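Local structure of uncharacterized protein (Agrobacterium tumefaciens, 3D01) at residues I[16-20]-I[21-25]; I[61-64]-I[65-68]; I[109-112]-I[113-117]; I[118-121]-I[122-125]. The protein is of unknown function but belongs to the YjgF/chorismate mutase-like family of putative endoribonucleases and assembles as a trimer. All coordinates share one frame; numbering follows the deposited sequence.

Contact 1 of 4, residues I[16-20]-I[21-25]; sequences GRLKE and LGFTL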
ATOM      1  N   GLY I  16     -21.108   5.684 -19.725  1.00 26.22           N
ATOM      2  CA  GLY I  16     -21.933   4.848 -20.589  1.00 26.03           C
ATOM      3  C   GLY I  16     -21.355   3.453 -20.749  1.00 25.66           C
ATOM      4  O   GLY I  16     -22.082   2.455 -20.714  1.00 25.54           O
ATOM      5  N   ARG I  17     -20.039   3.375 -20.936  1.00 25.61           N
ATOM      6  CA  ARG I  17     -19.353   2.084 -20.973  1.00 25.74           C
ATOM      7  C   ARG I  17     -19.611   1.284 -19.688  1.00 24.43           C
ATOM      8  O   ARG I  17     -19.818   0.090 -19.740  1.00 23.21           O
ATOM      9  CB  ARG I  17     -17.867   2.277 -21.160  1.00 25.55           C
ATOM     10  CG  ARG I  17     -17.496   2.832 -22.527  1.00 27.14           C
ATOM     11  CD  ARG I  17     -16.028   2.682 -22.728  1.00 30.60           C
ATOM     12  NE  ARG I  17     -15.349   3.679 -23.550  1.00 34.26           N
ATOM     13  CZ  ARG I  17     -15.397   3.770 -24.882  1.00 40.80           C
ATOM     14  NH1 ARG I  17     -16.230   2.997 -25.631  1.00 41.98           N
ATOM     15  NH2 ARG I  17     -14.639   4.702 -25.478  1.00 39.37           N
ATOM     16  N   LEU I  18     -19.644   1.970 -18.564  1.00 24.31           N
ATOM     17  CA  LEU I  18     -19.888   1.296 -17.293  1.00 24.89           C
ATOM     18  C   LEU I  18     -21.314   0.754 -17.226  1.00 25.23           C
ATOM     19  O   LEU I  18     -21.532  -0.359 -16.742  1.00 25.28           O
ATOM     20  CB  LEU I  18     -19.632   2.256 -16.152  1.00 24.44           C
ATOM     21  CG  LEU I  18     -19.742   1.689 -14.736  1.00 25.07           C
ATOM     22  CD1 LEU I  18     -18.825   0.433 -14.623  1.00 23.81           C
ATOM     23  CD2 LEU I  18     -19.373   2.826 -13.765  1.00 25.32           C
ATOM     24  N   LYS I  19     -22.291   1.529 -17.696  1.00 25.43           N
ATOM     25  CA  LYS I  19     -23.669   1.011 -17.808  1.00 26.43           C
ATOM     26  C   LYS I  19     -23.774  -0.235 -18.718  1.00 26.61           C
ATOM     27  O   LYS I  19     -24.499  -1.183 -18.421  1.00 27.47           O
ATOM     28  CB  LYS I  19     -24.620   2.094 -18.301  1.00 26.66           C
ATOM     29  CG  LYS I  19     -24.758   3.240 -17.373  1.00 27.20           C
ATOM     30  CD  LYS I  19     -25.784   4.241 -17.847  1.00 29.04           C
ATOM     31  CE  LYS I  19     -25.777   5.451 -16.923  1.00 29.12           C
ATOM     32  NZ  LYS I  19     -26.486   6.631 -17.475  1.00 30.34           N
ATOM     33  N   GLU I  20     -23.041  -0.239 -19.826  1.00 26.77           N
ATOM     34  CA  GLU I  20     -23.009  -1.389 -20.710  1.00 27.08           C
ATOM     35  C   GLU I  20     -22.471  -2.615 -19.995  1.00 27.04           C
ATOM     36  O   GLU I  20     -22.758  -3.742 -20.389  1.00 27.10           O
ATOM     37  CB  GLU I  20     -22.158  -1.098 -21.924  1.00 27.25           C
ATOM     38  CG  GLU I  20     -22.764  -0.049 -22.852  1.00 28.81           C
ATOM     39  CD  GLU I  20     -21.844   0.322 -23.999  1.00 29.63           C
ATOM     40  OE1 GLU I  20     -20.630   0.070 -23.933  1.00 34.86           O
ATOM     41  OE2 GLU I  20     -22.331   0.894 -24.988  1.00 35.34           O
ATOM     42  N   LEU I  21     -21.683  -2.394 -18.953  1.00 26.52           N
ATOM     43  CA  LEU I  21     -21.157  -3.505 -18.159  1.00 27.25           C
ATOM     44  C   LEU I  21     -22.101  -3.921 -17.031  1.00 27.88           C
ATOM     45  O   LEU I  21     -21.892  -4.957 -16.390  1.00 28.91           O
ATOM     46  CB  LEU I  21     -19.804  -3.127 -17.578  1.00 26.53           C
ATOM     47  CG  LEU I  21     -18.611  -3.078 -18.522  1.00 27.06           C
ATOM     48  CD1 LEU I  21     -17.340  -2.726 -17.707  1.00 27.68           C
ATOM     49  CD2 LEU I  21     -18.418  -4.397 -19.245  1.00 28.09           C
ATOM     50  N   GLY I  22     -23.126  -3.129 -16.770  1.00 28.27           N
ATOM     51  CA  GLY I  22     -24.150  -3.491 -15.812  1.00 28.63           C
ATOM     52  C   GLY I  22     -24.203  -2.607 -14.589  1.00 28.72           C
ATOM     53  O   GLY I  22     -24.992  -2.869 -13.678  1.00 30.41           O
ATOM     54  N   PHE I  23     -23.418  -1.539 -14.567  1.00 28.29           N
ATOM     55  CA  PHE I  23     -23.308  -0.701 -13.384  1.00 28.57           C
ATOM     56  C   PHE I  23     -23.626   0.782 -13.609  1.00 29.33           C
ATOM     57  O   PHE I  23     -23.236   1.376 -14.613  1.00 28.85           O
ATOM     58  CB  PHE I  23     -21.891  -0.804 -12.809  1.00 27.73           C
ATOM     59  CG  PHE I  23     -21.448  -2.209 -12.523  1.00 27.04           C
ATOM     60  CD1 PHE I  23     -21.671  -2.776 -11.283  1.00 27.21           C
ATOM     61  CD2 PHE I  23     -20.788  -2.957 -13.485  1.00 26.56           C
ATOM     62  CE1 PHE I  23     -21.234  -4.057 -11.012  1.00 26.53           C
ATOM     63  CE2 PHE I  23     -20.364  -4.237 -13.225  1.00 26.57           C
ATOM     64  CZ  PHE I  23     -20.598  -4.788 -11.979  1.00 25.58           C
ATOM     65  N   THR I  24     -24.318   1.361 -12.630  1.00 30.59           N
ATOM     66  CA  THR I  24     -24.431   2.801 -12.479  1.00 31.83           C
ATOM     67  C   THR I  24     -23.562   3.226 -11.294  1.00 32.23           C
ATOM     68  O   THR I  24     -23.382   2.463 -10.319  1.00 32.61           O
ATOM     69  CB  THR I  24     -25.890   3.230 -12.262  1.00 31.89           C
ATOM     70  OG1 THR I  24     -26.309   2.843 -10.945  1.00 36.40           O
ATOM     71  CG2 THR I  24     -26.815   2.562 -13.307  1.00 31.28           C
ATOM     72  N   LEU I  25     -22.979   4.414 -11.394  1.00 33.06           N
ATOM     73  CA  LEU I  25     -22.197   4.960 -10.307  1.00 33.66           C
ATOM     74  C   LEU I  25     -23.099   5.275  -9.115  1.00 35.10           C
ATOM     75  O   LEU I  25     -24.161   5.884  -9.268  1.00 34.91           O
ATOM     76  CB  LEU I  25     -21.440   6.224 -10.724  1.00 33.39           C
ATOM     77  CG  LEU I  25     -20.228   6.062 -11.630  1.00 32.68           C
ATOM     78  CD1 LEU I  25     -19.609   7.435 -11.955  1.00 31.73           C
ATOM     79  CD2 LEU I  25     -19.205   5.145 -10.994  1.00 29.39           C
TER
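Leu18 is the hub of this contact, its two methyls taking up different residues of the loop that follows helix 3-21. CD1 lies 3.8 Å from CB of Phe23, with the two side chains crossing at about a right angle, while CD2 meets CD2 of Leu25 at 3.6 Å. The fork is placed by chi1: with CG anti to the backbone N (-176°), the branch swings beside the carbonyl carbon and leans toward the returning chain. Leu128 and Val132 of helix 118-133 cover Leu18 as well, and the Phe23 ring reaches on to Leu79 and Leu128, so branched and aromatic carbons suit this tight side.

The opposite character belongs to Lys19 and Glu20. Both are exposed, their extended chains carry the charges away, and little beyond their first carbons approaches the loop.

Between these two sides the backbone ends the helix. Phe23 N donates to Leu18 O at 3.1 Å and 163°, whereas Gly22 N reaches Lys19 O at 2.9 Å from well above the carbonyl plane, and its bond to Leu18 O is weak. Gly22 has a phi of 114°, a value that glycine adopts readily because it has no CB to press on the preceding carbonyl. The positive-phi glycine, the bond spanning six residues and the apolar Leu18-Phe23 pair together are the signature of a Schellman motif closing a helix.

Contact 2 of 4, residues I[61-64]-I[65-68]; sequences TGLV and GRDV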
ATOM      1  N   THR I  61     -19.925 -10.659   1.141  1.00 17.14           N
ATOM      2  CA  THR I  61     -19.318 -10.811   2.442  1.00 16.80           C
ATOM      3  C   THR I  61     -18.835 -12.233   2.678  1.00 16.19           C
ATOM      4  O   THR I  61     -19.347 -13.214   2.125  1.00 16.01           O
ATOM      5  CB  THR I  61     -20.307 -10.485   3.584  1.00 18.07           C
ATOM      6  OG1 THR I  61     -21.462 -11.336   3.462  1.00 19.25           O
ATOM      7  CG2 THR I  61     -20.719  -8.980   3.567  1.00 17.50           C
ATOM      8  N   GLY I  62     -17.851 -12.336   3.561  1.00 15.77           N
ATOM      9  CA  GLY I  62     -17.229 -13.621   3.877  1.00 15.56           C
ATOM     10  C   GLY I  62     -15.933 -13.877   3.117  1.00 14.63           C
ATOM     11  O   GLY I  62     -15.412 -13.015   2.366  1.00 14.08           O
ATOM     12  N   LEU I  63     -15.387 -15.059   3.375  1.00 14.26           N
ATOM     13  CA  LEU I  63     -14.069 -15.433   2.910  1.00 12.73           C
ATOM     14  C   LEU I  63     -14.156 -16.136   1.609  1.00 13.03           C
ATOM     15  O   LEU I  63     -14.915 -17.101   1.425  1.00 13.27           O
ATOM     16  CB  LEU I  63     -13.349 -16.360   3.886  1.00 12.61           C
ATOM     17  CG  LEU I  63     -13.214 -15.890   5.317  1.00 13.98           C
ATOM     18  CD1 LEU I  63     -12.532 -16.967   6.243  1.00 14.97           C
ATOM     19  CD2 LEU I  63     -12.453 -14.593   5.333  1.00 14.18           C
ATOM     20  N   VAL I  64     -13.343 -15.670   0.699  1.00 13.84           N
ATOM     21  CA  VAL I  64     -13.180 -16.350  -0.559  1.00 14.40           C
ATOM     22  C   VAL I  64     -12.496 -17.732  -0.313  1.00 14.82           C
ATOM     23  O   VAL I  64     -11.442 -17.845   0.370  1.00 14.89           O
ATOM     24  CB  VAL I  64     -12.395 -15.471  -1.537  1.00 15.05           C
ATOM     25  CG1 VAL I  64     -12.419 -16.103  -2.881  1.00 13.97           C
ATOM     26  CG2 VAL I  64     -12.954 -13.977  -1.552  1.00 13.60           C
ATOM     27  N   GLY I  65     -13.118 -18.767  -0.860  1.00 14.80           N
ATOM     28  CA  GLY I  65     -12.714 -20.152  -0.630  1.00 15.20           C
ATOM     29  C   GLY I  65     -13.509 -20.829   0.474  1.00 15.64           C
ATOM     30  O   GLY I  65     -13.375 -22.045   0.690  1.00 16.19           O
ATOM     31  N   ARG I  66     -14.344 -20.054   1.170  1.00 15.65           N
ATOM     32  CA  ARG I  66     -15.232 -20.615   2.190  1.00 15.91           C
ATOM     33  C   ARG I  66     -16.664 -20.173   1.992  1.00 15.66           C
ATOM     34  O   ARG I  66     -17.520 -21.009   1.874  1.00 15.73           O
ATOM     35  CB  ARG I  66     -14.751 -20.281   3.591  1.00 15.66           C
ATOM     36  CG  ARG I  66     -15.670 -20.750   4.692  1.00 16.27           C
ATOM     37  CD  ARG I  66     -15.182 -20.434   6.099  1.00 15.28           C
ATOM     38  NE  ARG I  66     -16.154 -20.966   7.031  1.00 15.34           N
ATOM     39  CZ  ARG I  66     -16.253 -22.241   7.387  1.00 14.77           C
ATOM     40  NH1 ARG I  66     -15.334 -23.120   7.046  1.00 12.28           N
ATOM     41  NH2 ARG I  66     -17.272 -22.619   8.151  1.00 15.67           N
ATOM     42  N   ASP I  67     -16.904 -18.863   2.019  1.00 16.40           N
ATOM     43  CA  ASP I  67     -18.249 -18.294   1.948  1.00 16.54           C
ATOM     44  C   ASP I  67     -18.637 -17.887   0.524  1.00 17.07           C
ATOM     45  O   ASP I  67     -19.824 -17.905   0.158  1.00 16.70           O
ATOM     46  CB  ASP I  67     -18.306 -17.078   2.848  1.00 15.82           C
ATOM     47  CG  ASP I  67     -18.020 -17.424   4.291  1.00 16.82           C
ATOM     48  OD1 ASP I  67     -18.746 -18.282   4.849  1.00 17.30           O
ATOM     49  OD2 ASP I  67     -17.067 -16.860   4.849  1.00 17.41           O
ATOM     50  N   VAL I  68     -17.630 -17.526  -0.258  1.00 16.36           N
ATOM     51  CA  VAL I  68     -17.809 -17.013  -1.623  1.00 17.61           C
ATOM     52  C   VAL I  68     -16.818 -17.671  -2.549  1.00 18.22           C
ATOM     53  O   VAL I  68     -15.708 -18.019  -2.154  1.00 16.17           O
ATOM     54  CB  VAL I  68     -17.662 -15.459  -1.677  1.00 18.92           C
ATOM     55  CG1 VAL I  68     -18.589 -14.857  -0.606  1.00 20.30           C
ATOM     56  CG2 VAL I  68     -16.321 -15.018  -1.456  1.00 19.59           C
TER
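The backbone folds round the carbonyl of Leu63, whose oxygen accepts from Asp67 N in the carbonyl plane at 2.7 Å and from Arg66 N and Val68 N on opposite sides of it, while Val64 and Val68 form a single beta bridge. Three donors on one oxygen pull the chain into a compact loop, and Gly65 N closes its far end on Val68 O at 3.0 Å. Gly65 and Gly62 both have positive phi, which suits glycine.

Asp67 returns the grip from its side chain. With CG turned beside its own backbone N (chi1 -61°), OD2 is brought to Leu63 N and takes a nearly straight bond, 2.9 Å and 173°, through its anti lone pair. OD2 also lies 3.4 Å from Gly62 CA, and with no side chain at Gly62 the CB of Asp67 can sit close by. Elsewhere two valines meet by their methyls, Val64 CG2 to Val68 CG2 at 3.5 Å. Arg66 touches Leu63 with little more than CB, and its extended chain carries the guanidinium away.

Thr61 and Asp67, with Asn152, line a pocket holding a bound polyether, probably from the crystallisation liquor. The loop joins strand 57-58 to helix 70-91. Val64 pairs by backbone with Ala110, at the end of strand 99-110, and with Val112 just after it, Gly62 with Asn152, and Leu63 packs on Pro113 of the second subunit.

Contact 3 of 4, residues I[109-112]-I[113-117]; sequences VASV and PEFVE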
ATOM      1  N   VAL I 109      -8.151  -9.233  -0.688  1.00 14.63           N
ATOM      2  CA  VAL I 109      -9.186 -10.266  -0.810  1.00 14.34           C
ATOM      3  C   VAL I 109      -9.250 -11.118   0.484  1.00 14.27           C
ATOM      4  O   VAL I 109      -8.265 -11.770   0.839  1.00 13.48           O
ATOM      5  CB  VAL I 109      -8.888 -11.195  -2.004  1.00 14.50           C
ATOM      6  CG1 VAL I 109      -9.991 -12.254  -2.155  1.00 14.23           C
ATOM      7  CG2 VAL I 109      -8.655 -10.364  -3.286  1.00 14.99           C
ATOM      8  N   ALA I 110     -10.395 -11.100   1.156  1.00 13.57           N
ATOM      9  CA  ALA I 110     -10.565 -11.855   2.417  1.00 12.77           C
ATOM     10  C   ALA I 110     -10.557 -13.329   1.997  1.00 12.84           C
ATOM     11  O   ALA I 110     -11.347 -13.755   1.122  1.00 13.15           O
ATOM     12  CB  ALA I 110     -11.874 -11.434   3.158  1.00 12.29           C
ATOM     13  N   SER I 111      -9.582 -14.088   2.522  1.00 12.36           N
ATOM     14  CA  SER I 111      -9.271 -15.415   1.973  1.00 12.55           C
ATOM     15  C   SER I 111      -9.050 -16.445   3.060  1.00 13.05           C
ATOM     16  O   SER I 111      -8.407 -16.145   4.070  1.00 13.29           O
ATOM     17  CB  SER I 111      -7.975 -15.391   1.129  1.00 12.46           C
ATOM     18  OG  SER I 111      -8.003 -14.442   0.088  1.00 13.46           O
ATOM     19  N   VAL I 112      -9.497 -17.672   2.813  1.00 13.03           N
ATOM     20  CA  VAL I 112      -8.975 -18.794   3.607  1.00 14.13           C
ATOM     21  C   VAL I 112      -7.563 -19.086   3.063  1.00 14.69           C
ATOM     22  O   VAL I 112      -7.238 -18.755   1.930  1.00 14.21           O
ATOM     23  CB  VAL I 112      -9.857 -20.080   3.591  1.00 13.82           C
ATOM     24  CG1 VAL I 112     -11.246 -19.873   4.252  1.00 16.90           C
ATOM     25  CG2 VAL I 112     -10.034 -20.664   2.149  1.00 12.87           C
ATOM     26  N   PRO I 113      -6.709 -19.696   3.887  1.00 15.04           N
ATOM     27  CA  PRO I 113      -5.310 -19.888   3.516  1.00 15.26           C
ATOM     28  C   PRO I 113      -5.062 -20.834   2.343  1.00 14.90           C
ATOM     29  O   PRO I 113      -3.979 -20.807   1.770  1.00 16.19           O
ATOM     30  CB  PRO I 113      -4.680 -20.411   4.803  1.00 15.15           C
ATOM     31  CG  PRO I 113      -5.616 -19.929   5.898  1.00 17.46           C
ATOM     32  CD  PRO I 113      -6.956 -20.139   5.273  1.00 16.10           C
ATOM     33  N   GLU I 114      -6.035 -21.674   2.012  1.00 14.43           N
ATOM     34  CA  GLU I 114      -5.973 -22.535   0.820  1.00 15.31           C
ATOM     35  C   GLU I 114      -6.394 -21.801  -0.453  1.00 15.20           C
ATOM     36  O   GLU I 114      -6.187 -22.313  -1.555  1.00 15.19           O
ATOM     37  CB  GLU I 114      -6.821 -23.794   1.002  1.00 15.18           C
ATOM     38  CG  GLU I 114      -6.348 -24.693   2.125  1.00 16.47           C
ATOM     39  CD  GLU I 114      -6.532 -24.079   3.511  1.00 16.44           C
ATOM     40  OE1 GLU I 114      -7.624 -23.512   3.779  1.00 18.09           O
ATOM     41  OE2 GLU I 114      -5.585 -24.208   4.352  1.00 18.42           O
ATOM     42  N   PHE I 115      -6.982 -20.615  -0.297  1.00 15.59           N
ATOM     43  CA  PHE I 115      -7.423 -19.847  -1.460  1.00 15.29           C
ATOM     44  C   PHE I 115      -6.243 -19.053  -2.015  1.00 15.64           C
ATOM     45  O   PHE I 115      -5.637 -18.262  -1.279  1.00 15.07           O
ATOM     46  CB  PHE I 115      -8.599 -18.950  -1.172  1.00 15.27           C
ATOM     47  CG  PHE I 115      -9.004 -18.181  -2.368  1.00 14.82           C
ATOM     48  CD1 PHE I 115      -9.561 -18.861  -3.457  1.00 13.37           C
ATOM     49  CD2 PHE I 115      -8.730 -16.819  -2.473  1.00 13.65           C
ATOM     50  CE1 PHE I 115      -9.918 -18.182  -4.600  1.00 14.15           C
ATOM     51  CE2 PHE I 115      -9.069 -16.140  -3.632  1.00 15.01           C
ATOM     52  CZ  PHE I 115      -9.660 -16.806  -4.677  1.00 14.22           C
ATOM     53  N   VAL I 116      -5.923 -19.283  -3.300  1.00 14.74           N
ATOM     54  CA  VAL I 116      -4.709 -18.719  -3.900  1.00 15.36           C
ATOM     55  C   VAL I 116      -4.952 -18.093  -5.283  1.00 15.69           C
ATOM     56  O   VAL I 116      -4.046 -18.005  -6.107  1.00 16.75           O
ATOM     57  CB  VAL I 116      -3.577 -19.802  -3.938  1.00 15.50           C
ATOM     58  CG1 VAL I 116      -3.135 -20.145  -2.532  1.00 16.44           C
ATOM     59  CG2 VAL I 116      -4.031 -21.065  -4.726  1.00 15.87           C
ATOM     60  N   GLU I 117      -6.172 -17.642  -5.524  1.00 15.49           N
ATOM     61  CA  GLU I 117      -6.521 -17.017  -6.804  1.00 16.19           C
ATOM     62  C   GLU I 117      -6.992 -15.583  -6.601  1.00 15.23           C
ATOM     63  O   GLU I 117      -7.896 -15.084  -7.287  1.00 15.10           O
ATOM     64  CB  GLU I 117      -7.563 -17.860  -7.539  1.00 15.93           C
ATOM     65  CG  GLU I 117      -6.994 -19.177  -7.999  1.00 18.64           C
ATOM     66  CD  GLU I 117      -8.058 -20.131  -8.495  1.00 21.77           C
ATOM     67  OE1 GLU I 117      -9.085 -20.328  -7.836  1.00 29.22           O
ATOM     68  OE2 GLU I 117      -7.831 -20.742  -9.529  1.00 29.75           O
TER
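The ring of Phe115 is approached from several directions: Glu117 N stands 3.6 Å above one face, over the ring centre, and Ser111 OG comes to the edge, near the ring plane and 3.6 Å from CD2. Val109 CG1 approaches obliquely, 4.3 Å from CE2. The ring gets there because a chi1 of 179° sets CG opposite the backbone N, turning the side chain back toward the strand it has just left. Val64, Val70 and Val121 pack on it too, so a large aromatic suits the junction.

The serine at the edge is itself held. Its OG donates to Val109 O at 2.8 Å, from above the carbonyl plane, and is also hydrogen-bonded to Gln118 NE2, so this buried hydroxyl has two partners that fix its direction.

The reversal lies at the other end. Phe115 N bonds to Val112 O at 2.9 Å and 153°, closing a type I turn. The ring of Pro113 restricts phi to a value (-66°) that matches the first corner, and it stands tight against the valine, CD 3.4 Å from Val112 CB, as the proline N carries CD in place of a hydrogen. Val112 CG2 leans over the turn, 4.0 Å from Phe115 CB, and the bend of Glu114 at chi2 brings OE1 alongside the valine.

Ser148 of the third subunit bonds through OG to Val112 O and Phe115 O, making the turn part of a subunit interface. A type I beta turn followed by an N-cap position at Glu117 here forms the strand-to-helix connection of a beta-alpha-beta crossover, strand 99-110 to helix 118-133.

Contact 4 of 4, residues I[118-121]-I[122-125]; sequences QHLV and INGA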
ATOM      1  N   GLN I 118      -6.313 -14.893  -5.702  1.00 14.59           N
ATOM      2  CA  GLN I 118      -6.607 -13.484  -5.469  1.00 14.76           C
ATOM      3  C   GLN I 118      -6.407 -12.625  -6.729  1.00 15.05           C
ATOM      4  O   GLN I 118      -7.100 -11.639  -6.920  1.00 16.48           O
ATOM      5  CB  GLN I 118      -5.804 -12.912  -4.315  1.00 15.85           C
ATOM      6  CG  GLN I 118      -6.096 -13.515  -2.940  1.00 14.77           C
ATOM      7  CD  GLN I 118      -5.305 -14.770  -2.642  1.00 15.35           C
ATOM      8  OE1 GLN I 118      -4.518 -15.249  -3.477  1.00 12.53           O
ATOM      9  NE2 GLN I 118      -5.476 -15.297  -1.418  1.00 14.03           N
ATOM     10  N   HIS I 119      -5.453 -13.003  -7.567  1.00 15.23           N
ATOM     11  CA  HIS I 119      -5.245 -12.317  -8.878  1.00 15.80           C
ATOM     12  C   HIS I 119      -6.500 -12.401  -9.747  1.00 15.85           C
ATOM     13  O   HIS I 119      -6.903 -11.413 -10.361  1.00 16.34           O
ATOM     14  CB  HIS I 119      -4.023 -12.855  -9.615  1.00 16.23           C
ATOM     15  CG  HIS I 119      -4.050 -14.335  -9.822  1.00 17.18           C
ATOM     16  ND1 HIS I 119      -4.049 -15.242  -8.778  1.00 16.63           N
ATOM     17  CD2 HIS I 119      -4.068 -15.070 -10.954  1.00 20.56           C
ATOM     18  CE1 HIS I 119      -4.077 -16.467  -9.271  1.00 20.57           C
ATOM     19  NE2 HIS I 119      -4.099 -16.388 -10.587  1.00 19.46           N
ATOM     20  N   LEU I 120      -7.146 -13.561  -9.770  1.00 16.12           N
ATOM     21  CA  LEU I 120      -8.372 -13.735 -10.544  1.00 16.00           C
ATOM     22  C   LEU I 120      -9.501 -12.883  -9.982  1.00 16.28           C
ATOM     23  O   LEU I 120     -10.352 -12.350 -10.739  1.00 15.98           O
ATOM     24  CB  LEU I 120      -8.769 -15.196 -10.539  1.00 16.11           C
ATOM     25  CG  LEU I 120      -7.730 -16.122 -11.163  1.00 17.77           C
ATOM     26  CD1 LEU I 120      -8.370 -17.514 -11.328  1.00 18.47           C
ATOM     27  CD2 LEU I 120      -7.203 -15.558 -12.456  1.00 18.98           C
ATOM     28  N   VAL I 121      -9.526 -12.755  -8.658  1.00 15.85           N
ATOM     29  CA  VAL I 121     -10.549 -11.940  -8.003  1.00 15.62           C
ATOM     30  C   VAL I 121     -10.394 -10.480  -8.378  1.00 15.61           C
ATOM     31  O   VAL I 121     -11.347  -9.830  -8.783  1.00 16.37           O
ATOM     32  CB  VAL I 121     -10.518 -12.121  -6.469  1.00 15.39           C
ATOM     33  CG1 VAL I 121     -11.426 -11.065  -5.771  1.00 15.13           C
ATOM     34  CG2 VAL I 121     -10.884 -13.592  -6.128  1.00 16.09           C
ATOM     35  N   ILE I 122      -9.178  -9.976  -8.269  1.00 15.43           N
ATOM     36  CA  ILE I 122      -8.916  -8.570  -8.532  1.00 15.65           C
ATOM     37  C   ILE I 122      -9.027  -8.280 -10.031  1.00 15.43           C
ATOM     38  O   ILE I 122      -9.331  -7.152 -10.417  1.00 15.41           O
ATOM     39  CB  ILE I 122      -7.567  -8.116  -7.930  1.00 16.61           C
ATOM     40  CG1 ILE I 122      -7.566  -8.315  -6.406  1.00 16.60           C
ATOM     41  CG2 ILE I 122      -7.287  -6.662  -8.284  1.00 15.64           C
ATOM     42  CD1 ILE I 122      -8.748  -7.649  -5.608  1.00 15.60           C
ATOM     43  N   ASN I 123      -8.854  -9.300 -10.866  1.00 16.40           N
ATOM     44  CA  ASN I 123      -9.143  -9.143 -12.306  1.00 17.34           C
ATOM     45  C   ASN I 123     -10.548  -8.595 -12.560  1.00 17.94           C
ATOM     46  O   ASN I 123     -10.736  -7.885 -13.552  1.00 19.61           O
ATOM     47  CB  ASN I 123      -8.944 -10.432 -13.090  1.00 17.59           C
ATOM     48  CG  ASN I 123      -7.464 -10.781 -13.292  1.00 17.58           C
ATOM     49  OD1 ASN I 123      -6.568  -9.962 -13.053  1.00 20.96           O
ATOM     50  ND2 ASN I 123      -7.206 -12.010 -13.729  1.00 18.62           N
ATOM     51  N   GLY I 124     -11.514  -8.904 -11.684  1.00 17.96           N
ATOM     52  CA  GLY I 124     -12.854  -8.246 -11.705  1.00 18.04           C
ATOM     53  C   GLY I 124     -12.747  -6.717 -11.787  1.00 18.03           C
ATOM     54  O   GLY I 124     -13.353  -6.067 -12.657  1.00 18.97           O
ATOM     55  N   ALA I 125     -11.932  -6.129 -10.913  1.00 17.42           N
ATOM     56  CA  ALA I 125     -11.759  -4.671 -10.852  1.00 17.23           C
ATOM     57  C   ALA I 125     -10.920  -4.256 -12.065  1.00 16.97           C
ATOM     58  O   ALA I 125     -11.289  -3.356 -12.819  1.00 18.22           O
ATOM     59  CB  ALA I 125     -11.077  -4.246  -9.514  1.00 16.23           C
TER
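Gln118 and Ile122 are joined by the first i to i+4 backbone bond of this part of helix 118-133, the helix of a beta-alpha-beta unit with strands 99-110 and 140-146.

Backbone hydrogen bonds come first. Ile122 N reaches Gln118 O at 3.0 Å and 163°, and Asn123 N reaches His119 O at 2.9 Å, both in the ordinary alpha-helical pattern. The next bond is shorter in sequence: Gly124 N turns to Val121 O, 3.0 Å away and above the carbonyl plane, a local 3-10-like tightening. Having no CB, Gly124 suits this turn, where Val121 O lies close. Leu120 O is met instead by Gln74 NE2 of helix 70-91.

Polar side chains reach beyond the helix. Asn123 points CG away from its own carbonyl carbon (chi1 -74°), which folds the amide back over the preceding turn; OD1 accepts from Arg141 NH1, and the ND2 side passes Leu120 CD2 at 3.8 Å. An asparagine fits here, being short enough to stay against the helix and still offer an acceptor.

Apolar groups line the buried side. Ile122 rests CG1 on the carbonyl oxygen Gln118 O at 3.4 Å, while its apolar neighbours are Val109, Ala143, Val155 and Ile157 of the sheet, and Val121 meets Ala73. The small Ala125 sits on Ala77 and Ala81, where a single methyl suits the packing on helix 70-91.

Aromatic contacts are the last kind. The His119 ring stacks with Phe151 of the third subunit, and within the helix Leu120 CG stands 3.6 Å above one face of the imidazole, offset toward its rim.

In the fold
Along the chain the four contacts come in series, none nesting in or crossing another. Contact 1 ends helix 3-21 and leads into the loop before strand 38-41; it stays apart, its centre about 19 Å from that of contact 4, though helix 118-133 serves both. Contact 2 closes a small loop within the connection from strand 57-58 to helix 70-91. Contact 3 closes the turn after strand 99-110, and contact 4 carries straight on into helix 118-133. Contacts 2, 3 and 4 form a chain of neighbours: 61-68 touches 109-117, which touches 118-125. They tie the end of the sheet to two helices, with 109-125 also facing the third subunit.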